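Terminal oxygenase component of carbazole (Janthinobacterium sp., PDB 7BUG) dioxygenates carbazole at its angular and adjacent ring carbons, as the Rieske non-haem iron terminal oxygenase of a multicomponent carbazole 1,9a-dioxygenase. Local coordinates at residues P43-L48 with Q75-V80; L49-L54 with G375-A380; E159-N164 with K311-E316; V175-D180 with W335-M340; G208-Q213 with S358-V363. One frame throughout, in Å; residues are numbered along the deposited sequence. Where two conformers were deposited one is given.

Contact 1: residues P43-L48 with Q75-V80; sequences PKTLKL and QLSVKV
P43 and V80 meet at the surface of the Rieske [2Fe-2S] domain, where the outermost strand 44-48 of an antiparallel sheet is flanked by the loop that follows strand 61-66. The clear apolar touch is P43 CG on V80 CG1, at 3.9 Å. A rigid ring and a branched side chain suit this spot, because both offer carbon without needing a polar partner. V80 reaches the ring with the methyl that lies anti to its backbone N (chi1 172°). Further along the strand, T45 turns its methyl to S77, but these two are modelled implausibly close, so their exact spacing is doubtful. S77 sits in a short 3-10 turn, 76-78, closed by V78 N to Q75 O at 3.2 Å and K79 N to L76 O at 3.2 Å.

Beyond this first shell, D67 holds the loop: its OD2 is hydrogen-bonded to Q75 NE2 and to S77 OG. Q75 O also accepts from W91 NE1. V78 and K79 pack on W335 of the second subunit. The strand is joined to its neighbour through backbone bonds of K44 with V55 and L46 with L53, the latter setting L53 N against L46 O.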
# COMPACT_ATOMS: atom_id res chain seq x y z
N PRO A 43 14.28 18.21 -21.66
CA PRO A 43 14.72 17.44 -20.48
C PRO A 43 13.81 16.24 -20.23
O PRO A 43 12.61 16.30 -20.47
CB PRO A 43 14.69 18.41 -19.31
CG PRO A 43 14.67 19.79 -19.95
CD PRO A 43 14.03 19.61 -21.30
N LYS A 44 14.40 15.15 -19.74
CA LYS A 44 13.68 13.88 -19.45
C LYS A 44 13.95 13.54 -18.00
O LYS A 44 15.08 13.77 -17.51
CB LYS A 44 14.19 12.79 -20.39
CG LYS A 44 13.90 13.05 -21.87
CD LYS A 44 12.42 12.83 -22.22
CE LYS A 44 12.05 13.11 -23.67
NZ LYS A 44 12.68 14.36 -24.16
N THR A 45 12.95 12.98 -17.31
CA THR A 45 13.07 12.54 -15.91
C THR A 45 13.24 11.04 -15.89
O THR A 45 12.65 10.37 -16.73
CB THR A 45 11.74 12.68 -15.16
OG1 THR A 45 10.77 12.00 -15.97
CG2 THR A 45 11.30 14.10 -15.00
N LEU A 46 14.01 10.55 -14.94
CA LEU A 46 14.08 9.10 -14.72
C LEU A 46 14.56 8.89 -13.29
O LEU A 46 15.03 9.82 -12.65
CB LEU A 46 15.00 8.48 -15.74
CG LEU A 46 16.44 8.98 -15.69
CD1 LEU A 46 17.32 8.04 -14.90
CD2 LEU A 46 16.96 9.13 -17.10
N LYS A 47 14.37 7.68 -12.81
CA LYS A 47 14.86 7.29 -11.48
C LYS A 47 15.92 6.19 -11.66
O LYS A 47 15.67 5.18 -12.34
CB LYS A 47 13.69 6.86 -10.60
CG LYS A 47 14.15 6.53 -9.19
CD LYS A 47 13.01 6.08 -8.27
CE LYS A 47 12.33 7.28 -7.68
NZ LYS A 47 11.26 6.84 -6.77
N LEU A 48 17.09 6.38 -11.04
CA LEU A 48 18.24 5.49 -11.15
C LEU A 48 18.82 5.27 -9.75
O LEU A 48 19.12 6.27 -9.06
CB LEU A 48 19.26 6.10 -12.09
CG LEU A 48 20.55 5.32 -12.28
CD1 LEU A 48 20.31 3.91 -12.78
CD2 LEU A 48 21.51 6.06 -13.18
N GLN A 75 10.50 18.06 -7.13
CA GLN A 75 11.04 17.72 -8.48
C GLN A 75 10.87 18.97 -9.38
O GLN A 75 9.76 19.46 -9.58
CB GLN A 75 10.34 16.50 -9.04
CG GLN A 75 10.91 15.22 -8.45
CD GLN A 75 10.19 14.00 -8.97
OE1 GLN A 75 9.27 13.46 -8.31
NE2 GLN A 75 10.57 13.53 -10.15
N LEU A 76 11.96 19.44 -9.95
CA LEU A 76 11.90 20.53 -10.93
C LEU A 76 11.06 20.06 -12.12
O LEU A 76 10.42 20.90 -12.77
CB LEU A 76 13.31 20.93 -11.36
CG LEU A 76 14.04 21.80 -10.35
CD1 LEU A 76 14.66 20.89 -9.35
CD2 LEU A 76 15.05 22.68 -11.05
N SER A 77 11.05 18.76 -12.41
CA SER A 77 10.35 18.20 -13.60
C SER A 77 8.83 18.33 -13.50
O SER A 77 8.15 18.12 -14.54
CB SER A 77 10.74 16.80 -13.80
OG SER A 77 10.42 15.98 -12.69
N VAL A 78 8.28 18.64 -12.34
CA VAL A 78 6.81 18.87 -12.22
C VAL A 78 6.39 20.00 -13.17
O VAL A 78 5.31 19.92 -13.78
CB VAL A 78 6.43 19.19 -10.78
CG1 VAL A 78 4.99 19.68 -10.69
CG2 VAL A 78 6.65 17.99 -9.88
N LYS A 79 7.27 20.95 -13.39
CA LYS A 79 7.03 22.03 -14.35
C LYS A 79 8.38 22.59 -14.78
O LYS A 79 8.98 23.39 -14.08
CB LYS A 79 6.17 23.15 -13.77
CG LYS A 79 5.87 24.27 -14.76
CD LYS A 79 5.00 25.37 -14.19
CE LYS A 79 4.62 26.47 -15.18
NZ LYS A 79 5.77 27.32 -15.59
N VAL A 80 8.87 22.09 -15.89
CA VAL A 80 10.24 22.45 -16.34
C VAL A 80 10.22 23.88 -16.85
O VAL A 80 9.40 24.21 -17.75
CB VAL A 80 10.73 21.48 -17.42
CG1 VAL A 80 12.04 21.96 -18.03
CG2 VAL A 80 10.86 20.07 -16.88

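Contact 2: residues L49-L54 with G375-A380; sequences LGENLL and GIQTQA
At the turn of a beta hairpin, between strands 44-48 and 51-58, L49 and E51 receive the side chain of Q377 from the C-terminal part of the chain. L49 and G50 have the backbone angles of a type I' turn, both with positive phi, which suits G50 and is less usual for L49. This turn leaves L49 O facing Q377. One amide nitrogen grips both partners: Q377 NE2 gives a hydrogen to L49 O at 2.9 Å and another to E51 OE2, also at 2.9 Å. The second bond is the straighter (162° against 146°) and lies in the amide plane, meeting the carboxylate on its anti lone pair. Amide and carboxylate are nearly coplanar. Q377 arrives there by bending at chi2 (84°), while its CG stays anti to the backbone N.

Glutamine suits a buried place like this because its amide can donate and accept at once. R26 NH1 bonds to both Q377 OE1 and E51 OE2, and the other oxygen of E51 is held by K66 and Y124. The hairpin packs against strand 132-137 and bonds to P288, the last residue of strand 281-288; Q377 stands one residue before T378, the N-cap of helix 379-382.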
# COMPACT_ATOMS: atom_id res chain seq x y z
N LEU A 49 18.93 4.02 -9.33
CA LEU A 49 19.46 3.70 -7.97
C LEU A 49 18.65 4.44 -6.92
O LEU A 49 19.19 4.84 -5.88
CB LEU A 49 20.96 4.02 -7.90
CG LEU A 49 21.93 2.90 -8.26
CD1 LEU A 49 21.68 2.28 -9.60
CD2 LEU A 49 23.37 3.38 -8.12
N GLY A 50 17.36 4.67 -7.18
CA GLY A 50 16.42 5.31 -6.25
C GLY A 50 16.41 6.80 -6.31
O GLY A 50 15.54 7.45 -5.64
N GLU A 51 17.27 7.41 -7.11
CA GLU A 51 17.40 8.87 -7.19
C GLU A 51 16.70 9.38 -8.47
O GLU A 51 16.95 8.87 -9.60
CB GLU A 51 18.87 9.30 -7.32
CG GLU A 51 19.77 8.77 -6.21
CD GLU A 51 21.16 9.36 -6.13
OE1 GLU A 51 21.37 10.44 -6.69
OE2 GLU A 51 22.00 8.75 -5.44
N ASN A 52 15.91 10.44 -8.29
CA ASN A 52 15.22 11.08 -9.44
C ASN A 52 16.24 12.01 -10.10
O ASN A 52 16.81 12.87 -9.40
CB ASN A 52 13.99 11.91 -9.05
CG ASN A 52 12.86 11.03 -8.54
OD1 ASN A 52 12.51 10.06 -9.20
ND2 ASN A 52 12.35 11.34 -7.37
N LEU A 53 16.42 11.85 -11.41
CA LEU A 53 17.37 12.63 -12.19
C LEU A 53 16.69 13.30 -13.37
O LEU A 53 15.65 12.79 -13.91
CB LEU A 53 18.45 11.69 -12.74
CG LEU A 53 19.20 10.83 -11.72
CD1 LEU A 53 20.23 9.95 -12.38
CD2 LEU A 53 19.81 11.66 -10.61
N LEU A 54 17.30 14.39 -13.80
CA LEU A 54 16.90 15.09 -15.02
C LEU A 54 18.06 15.03 -15.99
O LEU A 54 19.22 15.26 -15.56
CB LEU A 54 16.62 16.56 -14.75
CG LEU A 54 15.18 16.97 -14.52
CD1 LEU A 54 15.17 18.47 -14.30
CD2 LEU A 54 14.27 16.60 -15.70
N GLY A 375 30.66 0.30 -4.61
CA GLY A 375 29.93 0.89 -3.50
C GLY A 375 28.50 0.38 -3.42
O GLY A 375 27.91 0.11 -4.48
N ILE A 376 27.96 0.31 -2.22
CA ILE A 376 26.55 -0.11 -2.00
C ILE A 376 25.68 1.14 -1.85
O ILE A 376 25.83 1.91 -0.87
CB ILE A 376 26.42 -1.09 -0.82
CG1 ILE A 376 27.12 -2.40 -1.20
CG2 ILE A 376 24.97 -1.30 -0.43
CD1 ILE A 376 27.35 -3.33 -0.06
N GLN A 377 24.75 1.31 -2.78
CA GLN A 377 23.81 2.44 -2.70
C GLN A 377 22.88 2.21 -1.52
O GLN A 377 22.35 1.07 -1.33
CB GLN A 377 23.02 2.54 -4.00
CG GLN A 377 21.95 3.61 -3.96
CD GLN A 377 22.50 4.99 -4.30
OE1 GLN A 377 23.71 5.22 -4.21
NE2 GLN A 377 21.64 5.91 -4.73
N THR A 378 22.65 3.26 -0.75
CA THR A 378 21.78 3.17 0.45
C THR A 378 20.75 4.29 0.45
O THR A 378 20.81 5.19 -0.38
CB THR A 378 22.60 3.27 1.75
OG1 THR A 378 22.97 4.63 1.90
CG2 THR A 378 23.82 2.38 1.74
N GLN A 379 19.75 4.13 1.30
CA GLN A 379 18.65 5.11 1.43
C GLN A 379 19.29 6.43 1.87
O GLN A 379 18.76 7.50 1.51
CB GLN A 379 17.54 4.58 2.34
CG GLN A 379 16.34 4.00 1.61
CD GLN A 379 15.73 4.87 0.54
OE1 GLN A 379 15.48 6.08 0.71
NE2 GLN A 379 15.45 4.25 -0.58
N ALA A 380 20.43 6.41 2.56
CA ALA A 380 21.15 7.64 2.93
C ALA A 380 21.60 8.39 1.67
O ALA A 380 21.53 9.60 1.66
CB ALA A 380 22.33 7.34 3.85

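Contact 3: residues E159-N164 with K311-E316; sequences EILGKN and KKYEQE
L161 and Y313 approach from opposite directions to join the outer strand 158-167 to helix 307-327, in a catalytic domain whose family belongs to the Bet v 1-like clan of sheet-and-helix folds. Strand and helix run nearly parallel here, their short axes 9.9 Å apart and crossing at -19°, so alternate side chains of the strand can meet the same side of the helix.

The leucine sets its CD1 methyl over one face of the tyrosine ring, 3.8 Å from the centroid of Y313 and off-centre toward CE2. That is a CH-pi contact, and L161 CD1 comes within 3.4 Å of Y313 CE2. The ring reaches out to the strand because its CG is anti to the backbone N (chi1 175°). E159 O meets the ring obliquely, 3.5 Å from Y313 CE2, and E159 CB lies 3.9 Å from Y313 CD2.

Tyrosine suits the place because its ring is a flat apolar surface while its hydroxyl, hidden in a buried setting, bonds to L300 O on the neighbouring strand 293-303. That strand also pairs with E159 and L161 through backbone bonds, so Y313 touches the sheet across two strands. L161 packs on F317 one turn further along the helix, and E314, whose carboxylate pairs with R310, offers its aliphatic part. L161 CD1 rests 3.8 Å from E314 CA and 4.1 Å from E314 CG.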
# COMPACT_ATOMS: atom_id res chain seq x y z
N GLU A 159 27.61 -2.23 -34.36
CA GLU A 159 26.35 -1.46 -34.44
C GLU A 159 25.41 -2.03 -33.38
O GLU A 159 25.22 -3.28 -33.32
CB GLU A 159 25.75 -1.49 -35.85
CG GLU A 159 26.57 -0.68 -36.83
CD GLU A 159 26.80 0.78 -36.44
OE1 GLU A 159 25.83 1.46 -36.02
OE2 GLU A 159 27.97 1.25 -36.60
N ILE A 160 24.91 -1.12 -32.57
CA ILE A 160 24.03 -1.47 -31.43
C ILE A 160 22.63 -0.96 -31.73
O ILE A 160 22.44 0.21 -32.07
CB ILE A 160 24.60 -0.87 -30.15
CG1 ILE A 160 25.93 -1.52 -29.74
CG2 ILE A 160 23.56 -0.94 -29.05
CD1 ILE A 160 25.92 -3.01 -29.50
N LEU A 161 21.66 -1.84 -31.52
CA LEU A 161 20.24 -1.49 -31.64
C LEU A 161 19.55 -2.11 -30.43
O LEU A 161 19.97 -3.18 -30.00
CB LEU A 161 19.70 -2.04 -32.96
CG LEU A 161 20.25 -1.34 -34.21
CD1 LEU A 161 19.90 -2.17 -35.46
CD2 LEU A 161 19.70 0.05 -34.29
N GLY A 162 18.47 -1.51 -29.95
CA GLY A 162 17.91 -2.09 -28.73
C GLY A 162 16.49 -1.72 -28.42
O GLY A 162 15.77 -1.06 -29.21
N LYS A 163 16.12 -2.10 -27.21
CA LYS A 163 14.80 -1.83 -26.62
C LYS A 163 14.98 -1.68 -25.11
O LYS A 163 15.84 -2.37 -24.55
CB LYS A 163 13.92 -3.04 -26.92
CG LYS A 163 12.51 -2.86 -26.47
CD LYS A 163 11.69 -4.09 -26.66
CE LYS A 163 10.38 -3.89 -25.96
NZ LYS A 163 9.68 -5.18 -25.90
N ASN A 164 14.18 -0.83 -24.49
CA ASN A 164 14.25 -0.56 -23.03
C ASN A 164 12.83 -0.65 -22.50
O ASN A 164 11.86 -0.22 -23.23
CB ASN A 164 14.89 0.80 -22.74
CG ASN A 164 15.23 1.00 -21.26
OD1 ASN A 164 15.37 -0.01 -20.54
ND2 ASN A 164 15.35 2.27 -20.86
N LYS A 311 22.40 -0.30 -42.55
CA LYS A 311 20.97 -0.16 -42.98
C LYS A 311 20.31 -1.55 -43.06
O LYS A 311 19.15 -1.67 -42.61
CB LYS A 311 20.86 0.54 -44.34
CG LYS A 311 20.98 2.06 -44.29
CD LYS A 311 19.82 2.74 -43.56
CE LYS A 311 20.11 4.18 -43.19
NZ LYS A 311 19.03 4.77 -42.34
N LYS A 312 21.03 -2.53 -43.59
CA LYS A 312 20.60 -3.94 -43.73
C LYS A 312 20.37 -4.53 -42.33
O LYS A 312 19.36 -5.21 -42.09
CB LYS A 312 21.66 -4.72 -44.51
CG LYS A 312 21.44 -6.22 -44.60
CD LYS A 312 21.86 -6.82 -45.93
CE LYS A 312 21.38 -8.24 -46.08
NZ LYS A 312 22.01 -9.12 -45.07
N TYR A 313 21.26 -4.22 -41.39
CA TYR A 313 21.10 -4.67 -39.98
C TYR A 313 19.86 -3.99 -39.38
O TYR A 313 19.02 -4.69 -38.75
CB TYR A 313 22.40 -4.41 -39.22
CG TYR A 313 22.29 -4.72 -37.76
CD1 TYR A 313 21.80 -5.95 -37.36
CD2 TYR A 313 22.75 -3.83 -36.80
CE1 TYR A 313 21.69 -6.26 -36.02
CE2 TYR A 313 22.64 -4.13 -35.45
CZ TYR A 313 22.15 -5.36 -35.07
OH TYR A 313 22.06 -5.72 -33.76
N GLU A 314 19.69 -2.68 -39.52
CA GLU A 314 18.52 -1.94 -38.97
C GLU A 314 17.21 -2.56 -39.48
O GLU A 314 16.25 -2.65 -38.72
CB GLU A 314 18.55 -0.46 -39.32
CG GLU A 314 19.72 0.28 -38.68
CD GLU A 314 19.82 1.78 -38.99
OE1 GLU A 314 19.20 2.26 -39.97
OE2 GLU A 314 20.54 2.46 -38.25
N GLN A 315 17.18 -2.95 -40.75
CA GLN A 315 15.96 -3.49 -41.38
C GLN A 315 15.68 -4.88 -40.80
O GLN A 315 14.52 -5.11 -40.45
CB GLN A 315 16.10 -3.43 -42.91
CG GLN A 315 15.85 -2.01 -43.40
CD GLN A 315 16.48 -1.72 -44.74
OE1 GLN A 315 16.78 -2.63 -45.51
NE2 GLN A 315 16.68 -0.44 -45.03
N GLU A 316 16.70 -5.72 -40.65
CA GLU A 316 16.52 -7.07 -40.05
C GLU A 316 16.14 -6.91 -38.57
O GLU A 316 15.36 -7.75 -38.06
CB GLU A 316 17.77 -7.95 -40.13
CG GLU A 316 18.20 -8.41 -41.51
CD GLU A 316 19.40 -9.36 -41.49
OE1 GLU A 316 19.57 -10.11 -40.49
OE2 GLU A 316 20.17 -9.34 -42.47

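Contact 4: residues V175-D180 with W335-M340; sequences VENGFD and WAREAM
N177 and R337 lie where helices 171-179 and 331-344 cross, with their CA atoms 6.7 Å apart and the short axes 10.0 Å apart at an angle of 131°. N177 projects from its helix toward helix 331-344, with CG anti to the backbone N (chi1 163°). R337 passes it at about a right angle, its chain extended from CG to NE. The asparagine amide is probably turned over in the model; whichever way round it is, its end lies at the guanidinium edge, the atom modelled as N177 ND2 being 3.2 Å from R337 NE. The carbon contacts are loose: N177 CB is 4.1 Å from R337 CG and 4.5 Å from M340 CE.

A336, with only a methyl, is consistent with the close approach at this point, whereas long R337 carries its charge to the ring of Y296, in a cation-pi contact, and makes a weak hydrogen bond from NH1 to H294. A leucine in its place would probably leave the N177 amide without its polar neighbour and Y296 without its cation.

The side chain of N177 comes within about 5 Å of the iron held by H183, H187 and D333. D180, whose carbonyl bonds to H183, also bonds to the cluster ligand H93 of the third subunit, a link consistent with electron transfer between the two metal centres. Helix 360-372 and strand 261-265 pack behind helix 171-179, while W91 and Y92 of that third subunit cover A336 and M340.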
# COMPACT_ATOMS: atom_id res chain seq x y z
N VAL A 175 19.33 -10.12 -13.15
CA VAL A 175 20.71 -10.55 -13.45
C VAL A 175 20.79 -12.07 -13.35
O VAL A 175 21.37 -12.73 -14.25
CB VAL A 175 21.72 -9.93 -12.48
CG1 VAL A 175 23.10 -10.54 -12.68
CG2 VAL A 175 21.80 -8.44 -12.69
N GLU A 176 20.23 -12.63 -12.28
CA GLU A 176 20.41 -14.07 -12.01
C GLU A 176 19.64 -14.86 -13.05
O GLU A 176 20.23 -15.82 -13.56
CB GLU A 176 20.06 -14.40 -10.57
CG GLU A 176 21.03 -13.74 -9.63
CD GLU A 176 20.91 -14.17 -8.19
OE1 GLU A 176 20.15 -15.19 -7.90
OE2 GLU A 176 21.56 -13.56 -7.34
N ASN A 177 18.45 -14.40 -13.40
CA ASN A 177 17.64 -15.02 -14.48
C ASN A 177 18.45 -14.99 -15.79
O ASN A 177 18.41 -15.98 -16.53
CB ASN A 177 16.32 -14.30 -14.64
CG ASN A 177 15.63 -14.60 -15.96
OD1 ASN A 177 15.16 -15.71 -16.15
ND2 ASN A 177 15.47 -13.56 -16.77
N GLY A 178 19.13 -13.89 -16.07
CA GLY A 178 19.92 -13.79 -17.30
C GLY A 178 21.07 -14.80 -17.33
O GLY A 178 21.35 -15.40 -18.42
N PHE A 179 21.81 -14.90 -16.24
CA PHE A 179 23.07 -15.65 -16.19
C PHE A 179 22.85 -17.11 -15.77
O PHE A 179 23.77 -17.89 -15.74
CB PHE A 179 24.04 -14.98 -15.22
CG PHE A 179 25.45 -15.48 -15.36
CD1 PHE A 179 26.09 -15.49 -16.59
CD2 PHE A 179 26.15 -15.87 -14.24
CE1 PHE A 179 27.40 -15.94 -16.70
CE2 PHE A 179 27.46 -16.31 -14.35
CZ PHE A 179 28.09 -16.33 -15.57
N ASP A 180 21.61 -17.50 -15.55
CA ASP A 180 21.30 -18.84 -14.98
C ASP A 180 21.38 -19.91 -16.08
O ASP A 180 20.63 -19.83 -17.06
CB ASP A 180 19.89 -18.69 -14.44
CG ASP A 180 19.33 -19.91 -13.78
OD1 ASP A 180 19.78 -21.04 -14.14
OD2 ASP A 180 18.41 -19.70 -12.96
N TRP A 335 8.37 -12.58 -17.09
CA TRP A 335 7.42 -13.12 -16.08
C TRP A 335 8.18 -14.08 -15.13
O TRP A 335 7.79 -14.19 -13.96
CB TRP A 335 6.13 -13.64 -16.71
CG TRP A 335 6.27 -14.81 -17.60
CD1 TRP A 335 6.23 -14.80 -18.97
CD2 TRP A 335 6.41 -16.18 -17.19
NE1 TRP A 335 6.40 -16.07 -19.44
CE2 TRP A 335 6.50 -16.94 -18.38
CE3 TRP A 335 6.44 -16.84 -15.96
CZ2 TRP A 335 6.63 -18.32 -18.35
CZ3 TRP A 335 6.57 -18.21 -15.93
CH2 TRP A 335 6.64 -18.94 -17.12
N ALA A 336 9.28 -14.71 -15.55
CA ALA A 336 10.14 -15.50 -14.63
C ALA A 336 10.66 -14.58 -13.51
O ALA A 336 10.61 -14.96 -12.33
CB ALA A 336 11.28 -16.16 -15.33
N ARG A 337 11.20 -13.42 -13.87
CA ARG A 337 11.71 -12.47 -12.84
C ARG A 337 10.58 -12.12 -11.87
O ARG A 337 10.81 -12.11 -10.64
CB ARG A 337 12.21 -11.18 -13.48
CG ARG A 337 13.43 -11.40 -14.35
CD ARG A 337 13.69 -10.16 -15.14
NE ARG A 337 14.54 -10.52 -16.23
CZ ARG A 337 14.77 -9.72 -17.25
NH1 ARG A 337 14.38 -8.46 -17.21
NH2 ARG A 337 15.43 -10.19 -18.27
N GLU A 338 9.43 -11.77 -12.38
CA GLU A 338 8.25 -11.36 -11.62
C GLU A 338 7.89 -12.50 -10.65
O GLU A 338 7.47 -12.20 -9.52
CB GLU A 338 7.10 -10.96 -12.55
CG GLU A 338 7.35 -9.68 -13.35
CD GLU A 338 6.29 -9.39 -14.41
OE1 GLU A 338 5.63 -10.35 -14.86
OE2 GLU A 338 6.14 -8.24 -14.80
N ALA A 339 8.04 -13.74 -11.07
CA ALA A 339 7.66 -14.90 -10.25
C ALA A 339 8.59 -15.07 -9.04
O ALA A 339 8.20 -15.77 -8.07
CB ALA A 339 7.61 -16.16 -11.06
N MET A 340 9.81 -14.51 -9.08
CA MET A 340 10.77 -14.66 -7.98
C MET A 340 10.57 -13.56 -6.91
O MET A 340 11.16 -13.64 -5.83
CB MET A 340 12.22 -14.63 -8.47
CG MET A 340 12.66 -16.01 -8.94
SD MET A 340 14.47 -16.14 -9.26
CE MET A 340 14.31 -15.04 -10.69

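Contact 5: residues G208-Q213 with S358-V363; sequences GDRKQQ and SDEAIV
R210 sends its CG out anti to the backbone N and folds at chi3 (43°), while E360, also anti at chi1, bends at chi2 (60°), and these two turns bring guanidinium and carboxylate together. R210 NH1 donates to E360 OE2 at 2.9 Å in a salt bridge, with the N-H angle only 139°. The oxygen lies exactly in the guanidinium plane, but the donor comes from above the carboxylate plane; the side chains cross at about a right angle and the two flat groups are steeply tilted against each other. The aliphatic part of the arginine lies against the other oxygen, R210 CD being 3.5 Å from E360 OE1.

A water doubles the link. It donates to R210 O at 2.7 Å and to E360 OE2 at 2.7 Å, so this one oxygen takes both the charged bond and the bridge. Beside it, Q213 CB packs on E360 CG at 3.9 Å, while the amide of Q213 turns back: NE2 bonds almost straight to D209 O at 3.1 Å and also to G207 O, tying down the loop. With an alanine in place of E360, the R210 guanidinium would probably lose its counter-charge here, the bridging water its acceptor and Q213 CB its packing partner.

A long acidic side chain suits E360, since it can span to the loop from the first turn of helix 360-372. The whole is a surface salt bridge docking the short 3-10 turn around R210 on a helix N-terminus of the catalytic domain.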
# COMPACT_ATOMS: atom_id res chain seq x y z
N GLY A 208 33.40 -32.03 -15.09
CA GLY A 208 34.64 -31.45 -14.54
C GLY A 208 34.50 -31.10 -13.07
O GLY A 208 33.51 -31.54 -12.46
N ASP A 209 35.42 -30.32 -12.51
CA ASP A 209 35.35 -29.90 -11.09
C ASP A 209 34.60 -28.57 -11.01
O ASP A 209 34.38 -27.93 -12.07
CB ASP A 209 36.72 -29.84 -10.39
CG ASP A 209 37.92 -29.64 -11.30
OD1 ASP A 209 37.80 -28.89 -12.28
OD2 ASP A 209 38.96 -30.26 -11.02
N ARG A 210 34.21 -28.21 -9.79
CA ARG A 210 33.46 -26.97 -9.46
C ARG A 210 34.21 -25.78 -10.07
O ARG A 210 33.56 -24.94 -10.73
CB ARG A 210 33.31 -26.81 -7.95
CG ARG A 210 32.21 -25.84 -7.54
CD ARG A 210 32.25 -25.45 -6.08
NE ARG A 210 33.62 -25.17 -5.66
CZ ARG A 210 34.34 -24.10 -5.99
NH1 ARG A 210 33.83 -23.15 -6.77
NH2 ARG A 210 35.58 -23.97 -5.55
N LYS A 211 35.54 -25.72 -9.90
CA LYS A 211 36.36 -24.53 -10.24
C LYS A 211 36.38 -24.32 -11.77
O LYS A 211 36.64 -23.17 -12.17
CB LYS A 211 37.76 -24.63 -9.63
CG LYS A 211 38.67 -25.70 -10.23
CD LYS A 211 39.68 -26.23 -9.21
CE LYS A 211 40.81 -27.03 -9.83
NZ LYS A 211 41.99 -26.19 -10.14
N GLN A 212 36.09 -25.36 -12.57
CA GLN A 212 36.06 -25.30 -14.06
C GLN A 212 34.70 -24.89 -14.63
O GLN A 212 34.60 -24.76 -15.86
CB GLN A 212 36.40 -26.67 -14.66
CG GLN A 212 37.89 -26.96 -14.66
CD GLN A 212 38.17 -28.36 -15.15
OE1 GLN A 212 37.30 -29.05 -15.68
NE2 GLN A 212 39.41 -28.78 -14.95
N GLN A 213 33.67 -24.72 -13.80
CA GLN A 213 32.32 -24.40 -14.33
C GLN A 213 32.23 -22.91 -14.69
O GLN A 213 31.27 -22.52 -15.39
CB GLN A 213 31.23 -24.66 -13.29
CG GLN A 213 31.18 -26.10 -12.79
CD GLN A 213 31.00 -27.08 -13.93
OE1 GLN A 213 30.08 -26.95 -14.75
NE2 GLN A 213 31.89 -28.07 -13.98
N SER A 358 24.06 -26.19 -11.44
CA SER A 358 24.23 -25.11 -12.45
C SER A 358 24.21 -23.73 -11.77
O SER A 358 24.70 -22.78 -12.40
CB SER A 358 23.23 -25.20 -13.51
OG SER A 358 21.92 -25.15 -12.97
N ASP A 359 23.76 -23.62 -10.52
CA ASP A 359 23.75 -22.31 -9.84
C ASP A 359 25.19 -21.90 -9.47
O ASP A 359 25.37 -20.81 -8.88
CB ASP A 359 22.84 -22.36 -8.61
CG ASP A 359 21.39 -22.52 -9.00
OD1 ASP A 359 20.98 -21.90 -10.01
OD2 ASP A 359 20.66 -23.24 -8.24
N GLU A 360 26.19 -22.76 -9.73
CA GLU A 360 27.62 -22.37 -9.54
C GLU A 360 27.86 -21.06 -10.29
O GLU A 360 28.57 -20.19 -9.76
CB GLU A 360 28.55 -23.49 -9.99
CG GLU A 360 30.01 -23.17 -9.86
CD GLU A 360 30.49 -22.86 -8.45
OE1 GLU A 360 29.83 -23.30 -7.49
OE2 GLU A 360 31.53 -22.15 -8.32
N ALA A 361 27.29 -20.89 -11.48
CA ALA A 361 27.45 -19.64 -12.28
C ALA A 361 26.88 -18.45 -11.48
O ALA A 361 27.56 -17.40 -11.32
CB ALA A 361 26.75 -19.74 -13.58
N ILE A 362 25.69 -18.62 -10.90
CA ILE A 362 25.04 -17.56 -10.11
C ILE A 362 25.87 -17.21 -8.87
O ILE A 362 26.05 -16.00 -8.59
CB ILE A 362 23.60 -17.93 -9.76
CG1 ILE A 362 22.78 -17.92 -11.06
CG2 ILE A 362 23.05 -16.95 -8.69
CD1 ILE A 362 21.44 -18.60 -10.97
N VAL A 363 26.36 -18.22 -8.14
CA VAL A 363 27.15 -18.00 -6.91
C VAL A 363 28.47 -17.32 -7.28
O VAL A 363 28.87 -16.43 -6.57
CB VAL A 363 27.34 -19.33 -6.16
CG1 VAL A 363 28.48 -19.29 -5.18
CG2 VAL A 363 26.03 -19.70 -5.46
O HOH W 1 33.11 -22.24 -10.50

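Overall arrangement
Contacts 1 and 2 share one hairpin: strand 44-48 bears the first, and the turn and strand 51-58 the second, touching through their backbone. Yet contact 1 is a surface meeting with little polar chemistry across it, whereas contact 2 is buried and rests on a charged hydrogen-bond network. Contact 2 joins the Rieske part to the catalytic part; contacts 3, 4 and 5 lie within the latter. Contact 3 is partly buried packing of helix on sheet, far from the metals; contact 4 is buried and polar beside the iron; contact 5 is an exposed, hydrated salt bridge. Contacts 4 and 5 touch, F179 on A361, and both border the third subunit, while contact 1 borders the second.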